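MHP1 (Microbacterium liquefaciens, PDB 2JLN) takes up 5-aryl-substituted hydantoins across the membrane by sodium-dependent symport, preferring 5-indolylmethyl and 5-benzyl hydantoin and the L isomer. Local coordinates at residues A[33-38]-A[166-171]. Sequence-based numbering, arbitrary orientation.
Sequences AAIWFA and WMNVFA. With NA (sodium ion), chain B.
Asn-168 turns its CG anti to its own carbonyl carbon (chi1 -82°), and this carries the carboxamide across to the backbone of Ile-35. The contact is a crossing of two transmembrane helices, 29-40 and 160-190, in the LeuT fold of an APC-clan transporter, where the first transmembrane helix is broken after residue 40. The two short segments cross at 69°, with their axes 8.2 Å apart. ND2 of Asn-168 donates a hydrogen bond to O of Ile-35 at 3.0 Å. The acceptor lies in the plane of the amide, and the donor meets a lone pair in the carbonyl plane. The bond is bent, with an N-H...O angle of 134°. It gives a buried amide a backbone partner on the neighbouring helix. The methyl of Ala-38 packs against the same amide, its CB 3.6 Å from CG of Asn-168. CG2 of Ile-35, anti to its backbone N, comes within 3.7 Å of ND2 of Asn-168, and the two side chains cross at about a right angle. An alanine in place of Asn-168 would remove the carboxamide, and the Ile-35 carbonyl would probably lose this inter-helix bond while the Ala-38 methyl would lose part of its cover. Beside the amide, CB of Ala-34 meets CG2 of Val-169 at 4.0 Å. Ser-172, one turn on from Asn-168, touches Ala-38 and Phe-37. The contact borders the sodium site, which Ile-41, Ala-309, Ser-312 and Thr-313 complete. Ala-38 supplies its backbone O to the sodium ion at 2.6 Å, while its CB faces helix 160-190.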
ATOM      1  N   ALA A  33       6.241  12.738   0.927  1.00 52.91           N
ATOM      2  CA  ALA A  33       5.937  12.947  -0.487  1.00 51.65           C
ATOM      3  C   ALA A  33       6.965  12.255  -1.394  1.00 52.58           C
ATOM      4  O   ALA A  33       6.624  11.723  -2.441  1.00 52.59           O
ATOM      5  CB  ALA A  33       5.854  14.411  -0.806  1.00 46.22           C
ATOM      6  N   ALA A  34       8.227  12.244  -0.980  1.00 56.08           N
ATOM      7  CA  ALA A  34       9.300  11.728  -1.826  1.00 53.96           C
ATOM      8  C   ALA A  34       9.289  10.213  -1.824  1.00 54.17           C
ATOM      9  O   ALA A  34       9.862   9.577  -2.688  1.00 55.08           O
ATOM     10  CB  ALA A  34      10.635  12.243  -1.343  1.00 55.01           C
ATOM     11  N   ILE A  35       8.658   9.635  -0.817  1.00 55.25           N
ATOM     12  CA  ILE A  35       8.504   8.194  -0.754  1.00 56.87           C
ATOM     13  C   ILE A  35       7.300   7.804  -1.627  1.00 57.55           C
ATOM     14  O   ILE A  35       7.365   6.818  -2.369  1.00 56.99           O
ATOM     15  CB  ILE A  35       8.293   7.710   0.712  1.00 58.09           C
ATOM     16  CG1 ILE A  35       9.467   8.131   1.596  1.00 55.82           C
ATOM     17  CG2 ILE A  35       8.022   6.191   0.786  1.00 56.85           C
ATOM     18  CD1 ILE A  35       9.161   8.045   3.080  1.00 55.21           C
ATOM     19  N   TRP A  36       6.217   8.583  -1.553  1.00 53.31           N
ATOM     20  CA  TRP A  36       5.038   8.332  -2.375  1.00 52.35           C
ATOM     21  C   TRP A  36       5.268   8.565  -3.866  1.00 53.22           C
ATOM     22  O   TRP A  36       4.652   7.909  -4.698  1.00 48.45           O
ATOM     23  CB  TRP A  36       3.860   9.141  -1.877  1.00 53.39           C
ATOM     24  CG  TRP A  36       3.151   8.430  -0.801  1.00 58.94           C
ATOM     25  CD1 TRP A  36       3.573   8.248   0.485  1.00 64.34           C
ATOM     26  CD2 TRP A  36       1.905   7.766  -0.908  1.00 61.31           C
ATOM     27  NE1 TRP A  36       2.654   7.513   1.194  1.00 59.81           N
ATOM     28  CE2 TRP A  36       1.618   7.203   0.357  1.00 61.50           C
ATOM     29  CE3 TRP A  36       1.002   7.576  -1.956  1.00 68.88           C
ATOM     30  CZ2 TRP A  36       0.466   6.474   0.605  1.00 66.18           C
ATOM     31  CZ3 TRP A  36      -0.146   6.843  -1.713  1.00 76.91           C
ATOM     32  CH2 TRP A  36      -0.405   6.297  -0.438  1.00 74.14           C
ATOM     33  N   PHE A  37       6.170   9.482  -4.202  1.00 54.11           N
ATOM     34  CA  PHE A  37       6.513   9.683  -5.598  1.00 52.91           C
ATOM     35  C   PHE A  37       7.202   8.439  -6.130  1.00 54.26           C
ATOM     36  O   PHE A  37       6.840   7.941  -7.183  1.00 59.74           O
ATOM     37  CB  PHE A  37       7.364  10.934  -5.837  1.00 50.60           C
ATOM     38  CG  PHE A  37       7.740  11.144  -7.282  1.00 54.87           C
ATOM     39  CD1 PHE A  37       8.754  10.390  -7.872  1.00 57.42           C
ATOM     40  CD2 PHE A  37       7.083  12.096  -8.059  1.00 58.31           C
ATOM     41  CE1 PHE A  37       9.093  10.572  -9.219  1.00 58.74           C
ATOM     42  CE2 PHE A  37       7.424  12.298  -9.412  1.00 54.99           C
ATOM     43  CZ  PHE A  37       8.426  11.532  -9.987  1.00 56.45           C
ATOM     44  N   ALA A  38       8.186   7.911  -5.425  1.00 52.42           N
ATOM     45  CA  ALA A  38       8.868   6.729  -5.945  1.00 54.67           C
ATOM     46  C   ALA A  38       8.046   5.434  -5.788  1.00 56.55           C
ATOM     47  O   ALA A  38       8.185   4.519  -6.600  1.00 56.85           O
ATOM     48  CB  ALA A  38      10.252   6.584  -5.338  1.00 57.44           C
ATOM     49  N   TRP A 166      15.853   6.925   2.243  1.00 63.65           N
ATOM     50  CA  TRP A 166      17.001   7.488   1.551  1.00 63.32           C
ATOM     51  C   TRP A 166      17.044   7.046   0.093  1.00 63.00           C
ATOM     52  O   TRP A 166      17.340   7.833  -0.790  1.00 65.53           O
ATOM     53  CB  TRP A 166      18.300   7.232   2.329  1.00 65.68           C
ATOM     54  CG  TRP A 166      18.397   8.203   3.497  1.00 77.97           C
ATOM     55  CD1 TRP A 166      18.337   7.901   4.836  1.00 77.64           C
ATOM     56  CD2 TRP A 166      18.497   9.648   3.419  1.00 82.36           C
ATOM     57  NE1 TRP A 166      18.412   9.061   5.588  1.00 82.78           N
ATOM     58  CE2 TRP A 166      18.512  10.141   4.743  1.00 86.36           C
ATOM     59  CE3 TRP A 166      18.585  10.565   2.359  1.00 77.82           C
ATOM     60  CZ2 TRP A 166      18.620  11.510   5.030  1.00 88.23           C
ATOM     61  CZ3 TRP A 166      18.685  11.918   2.650  1.00 78.13           C
ATOM     62  CH2 TRP A 166      18.704  12.376   3.970  1.00 83.71           C
ATOM     63  N   MET A 167      16.688   5.794  -0.145  1.00 61.59           N
ATOM     64  CA  MET A 167      16.619   5.217  -1.474  1.00 57.65           C
ATOM     65  C   MET A 167      15.560   5.871  -2.361  1.00 61.45           C
ATOM     66  O   MET A 167      15.773   6.022  -3.546  1.00 64.10           O
ATOM     67  CB  MET A 167      16.366   3.713  -1.333  1.00 61.87           C
ATOM     68  CG  MET A 167      15.327   3.134  -2.285  1.00 66.28           C
ATOM     69  SD  MET A 167      16.048   2.176  -3.636  1.00 81.44           S
ATOM     70  CE  MET A 167      17.216   3.384  -4.305  1.00 64.29           C
ATOM     71  N   ASN A 168      14.417   6.254  -1.798  1.00 62.56           N
ATOM     72  CA  ASN A 168      13.340   6.850  -2.592  1.00 59.97           C
ATOM     73  C   ASN A 168      13.618   8.322  -2.873  1.00 64.43           C
ATOM     74  O   ASN A 168      13.144   8.874  -3.863  1.00 67.54           O
ATOM     75  CB  ASN A 168      11.971   6.729  -1.901  1.00 56.78           C
ATOM     76  CG  ASN A 168      11.308   5.363  -2.103  1.00 58.96           C
ATOM     77  OD1 ASN A 168      11.965   4.305  -2.109  1.00 57.15           O
ATOM     78  ND2 ASN A 168       9.987   5.381  -2.237  1.00 55.59           N
ATOM     79  N   VAL A 169      14.368   8.979  -1.998  1.00 66.58           N
ATOM     80  CA  VAL A 169      14.690  10.381  -2.246  1.00 66.65           C
ATOM     81  C   VAL A 169      15.718  10.521  -3.366  1.00 66.87           C
ATOM     82  O   VAL A 169      15.640  11.446  -4.167  1.00 66.70           O
ATOM     83  CB  VAL A 169      15.185  11.107  -0.994  1.00 61.39           C
ATOM     84  CG1 VAL A 169      15.455  12.554  -1.332  1.00 59.51           C
ATOM     85  CG2 VAL A 169      14.137  11.015   0.088  1.00 60.99           C
ATOM     86  N   PHE A 170      16.672   9.598  -3.437  1.00 67.87           N
ATOM     87  CA  PHE A 170      17.616   9.627  -4.548  1.00 68.03           C
ATOM     88  C   PHE A 170      17.032   9.028  -5.815  1.00 66.10           C
ATOM     89  O   PHE A 170      17.317   9.529  -6.887  1.00 71.27           O
ATOM     90  CB  PHE A 170      18.999   9.072  -4.184  1.00 67.64           C
ATOM     91  CG  PHE A 170      19.747   9.951  -3.195  1.00 80.02           C
ATOM     92  CD1 PHE A 170      20.293   9.420  -2.014  1.00 80.43           C
ATOM     93  CD2 PHE A 170      19.859  11.332  -3.423  1.00 76.73           C
ATOM     94  CE1 PHE A 170      20.949  10.244  -1.094  1.00 73.61           C
ATOM     95  CE2 PHE A 170      20.512  12.159  -2.507  1.00 72.84           C
ATOM     96  CZ  PHE A 170      21.055  11.612  -1.340  1.00 73.26           C
ATOM     97  N   ALA A 171      16.174   8.018  -5.704  1.00 63.32           N
ATOM     98  CA  ALA A 171      15.478   7.490  -6.892  1.00 64.68           C
ATOM     99  C   ALA A 171      14.518   8.504  -7.544  1.00 63.76           C
ATOM    100  O   ALA A 171      14.448   8.618  -8.773  1.00 63.74           O
ATOM    101  CB  ALA A 171      14.742   6.180  -6.577  1.00 61.66           C
TER
HETATM  102 NA    NA B1471       8.839   2.204  -7.642  1.00 60.26          NA